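Local coordinates for N-acetylgalactosaminyltransferase 7 (Homo sapiens, PDB 6IWR), which belongs to a family of polypeptide N-acetylgalactosaminyltransferases that join a GT-A type glycosyltransferase domain to a ricin-type beta-trefoil lectin domain, at residues 83-88 and 122-127. Numbering follows the deposited sequence.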
loop_
_atom_site.group_PDB
_atom_site.type_symbol
_atom_site.label_atom_id
_atom_site.label_comp_id
_atom_site.label_asym_id
_atom_site.label_seq_id
_atom_site.Cartn_x
_atom_site.Cartn_y
_atom_site.Cartn_z
ATOM N N PRO A 83 -26.583 -27.306 -12.683
ATOM C CA PRO A 83 -25.991 -26.508 -11.607
ATOM C C PRO A 83 -25.716 -27.378 -10.398
ATOM O O PRO A 83 -26.249 -28.477 -10.269
ATOM C CB PRO A 83 -27.062 -25.454 -11.309
ATOM C CG PRO A 83 -28.323 -26.125 -11.669
ATOM C CD PRO A 83 -28.015 -27.015 -12.843
ATOM N N GLY A 84 -24.847 -26.892 -9.518
ATOM C CA GLY A 84 -24.642 -27.594 -8.266
ATOM C C GLY A 84 -25.777 -27.346 -7.291
ATOM O O GLY A 84 -26.162 -28.240 -6.525
ATOM N N VAL A 85 -26.324 -26.123 -7.300
ATOM C CA VAL A 85 -27.507 -25.770 -6.536
ATOM C C VAL A 85 -28.365 -24.857 -7.397
ATOM O O VAL A 85 -27.918 -23.777 -7.798
ATOM C CB VAL A 85 -27.124 -25.102 -5.200
ATOM C CG1 VAL A 85 -28.358 -24.741 -4.364
ATOM C CG2 VAL A 85 -26.188 -26.007 -4.417
ATOM N N VAL A 86 -29.577 -25.314 -7.711
ATOM C CA VAL A 86 -30.615 -24.521 -8.389
ATOM C C VAL A 86 -31.047 -23.385 -7.460
ATOM O O VAL A 86 -31.615 -23.628 -6.397
ATOM C CB VAL A 86 -31.813 -25.392 -8.793
ATOM C CG1 VAL A 86 -32.559 -24.725 -10.002
ATOM C CG2 VAL A 86 -31.323 -26.840 -9.181
ATOM N N GLY A 87 -30.795 -22.148 -7.851
ATOM C CA GLY A 87 -29.984 -21.873 -8.994
ATOM C C GLY A 87 -28.963 -20.911 -8.442
ATOM O O GLY A 87 -28.005 -20.540 -9.128
ATOM N N GLY A 88 -29.157 -20.475 -7.201
ATOM C CA GLY A 88 -28.144 -19.665 -6.559
ATOM C C GLY A 88 -27.284 -20.514 -5.650
ATOM O O GLY A 88 -27.525 -21.718 -5.530
ATOM N N MET A 122 -20.304 -20.640 0.602
ATOM C CA MET A 122 -21.715 -20.790 0.253
ATOM C C MET A 122 -21.951 -21.110 -1.216
ATOM O O MET A 122 -23.102 -21.349 -1.605
ATOM C CB MET A 122 -22.527 -19.548 0.647
ATOM C CG MET A 122 -21.780 -18.278 0.841
ATOM S SD MET A 122 -22.932 -17.003 1.414
ATOM C CE MET A 122 -22.664 -17.040 3.182
ATOM N N ILE A 123 -20.887 -21.130 -2.038
ATOM C CA ILE A 123 -20.957 -21.541 -3.433
ATOM C C ILE A 123 -20.725 -23.044 -3.483
ATOM O O ILE A 123 -19.866 -23.573 -2.776
ATOM C CB ILE A 123 -19.926 -20.768 -4.278
ATOM C CG1 ILE A 123 -20.089 -19.248 -4.057
ATOM C CG2 ILE A 123 -20.008 -21.164 -5.764
ATOM C CD1 ILE A 123 -19.081 -18.351 -4.800
ATOM N N SER A 124 -21.526 -23.748 -4.269
ATOM C CA SER A 124 -21.383 -25.199 -4.369
ATOM C C SER A 124 -19.977 -25.595 -4.821
ATOM O O SER A 124 -19.337 -24.896 -5.610
ATOM C CB SER A 124 -22.417 -25.779 -5.351
ATOM O OG SER A 124 -22.153 -27.147 -5.623
ATOM N N LEU A 125 -19.497 -26.737 -4.324
ATOM C CA LEU A 125 -18.286 -27.309 -4.898
ATOM C C LEU A 125 -18.492 -27.777 -6.336
ATOM O O LEU A 125 -17.506 -27.892 -7.078
ATOM C CB LEU A 125 -17.794 -28.473 -4.053
ATOM C CG LEU A 125 -17.508 -28.114 -2.600
ATOM C CD1 LEU A 125 -17.187 -29.385 -1.810
ATOM C CD2 LEU A 125 -16.393 -27.098 -2.527
ATOM N N ASP A 126 -19.744 -28.026 -6.747
ATOM C CA ASP A 126 -20.081 -28.526 -8.077
ATOM C C ASP A 126 -20.754 -27.464 -8.943
ATOM O O ASP A 126 -21.486 -27.776 -9.881
ATOM C CB ASP A 126 -20.981 -29.755 -7.959
ATOM C CG ASP A 126 -20.324 -30.876 -7.184
ATOM O OD1 ASP A 126 -19.178 -31.266 -7.522
ATOM O OD2 ASP A 126 -20.948 -31.359 -6.211
ATOM N N ARG A 127 -20.508 -26.203 -8.646
ATOM C CA ARG A 127 -21.206 -25.142 -9.342
ATOM C C ARG A 127 -20.882 -25.166 -10.823
ATOM O O ARG A 127 -19.813 -25.615 -11.238
ATOM C CB ARG A 127 -20.834 -23.782 -8.759
ATOM C CG ARG A 127 -19.421 -23.319 -9.113
ATOM C CD ARG A 127 -19.403 -21.862 -8.961
ATOM N NE ARG A 127 -18.116 -21.255 -9.216
ATOM C CZ ARG A 127 -17.877 -19.959 -9.013
ATOM N NH1 ARG A 127 -16.680 -19.451 -9.269
ATOM N NH2 ARG A 127 -18.841 -19.180 -8.541
#
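Gly-84 packs its backbone onto the side chain of Ser-124, the first residue of a type I beta turn that runs to Arg-127, and the pair illustrates how a turn fixed partly by its own serine hydroxyl can seat a passing loop. Within 122-127 the serine closes an ST turn: OG lies opposite the backbone N about the CA-CB bond (chi1 171°), on the side of the carbonyl carbon, and there accepts a hydrogen bond from the N-H of Asp-126 (OG to N 2.8 Å). With its hydroxyl engaged in this way, Ser-124 meets 83-88 through van der Waals contact. Gly-84, having no side chain, packs tightly over Ser-124 and the turn, its CA 4.4 Å from the CA of Arg-127. The looser side is at exposed Val-85, which reaches the serine by CG2 alone. Polar anchoring comes from around the contact. The carboxylate of Glu-91 accepts hydrogen bonds from the backbone N-H of Gly-84 and of Val-85; in helix 160-173, His-168 ND1 bonds to Asp-126 OD1 and Lys-172 NZ to Asp-126 O; Arg-127, whose CB points away from 83-88, forms a salt bridge through NE with Glu-245. The two surface loops thus meet through a small van der Waals contact (145 Å² buried): Gly-84 CA rests 3.7 Å from Ser-124 OG, and Val-85 CG2 sits 3.9 Å from Ser-124 CB.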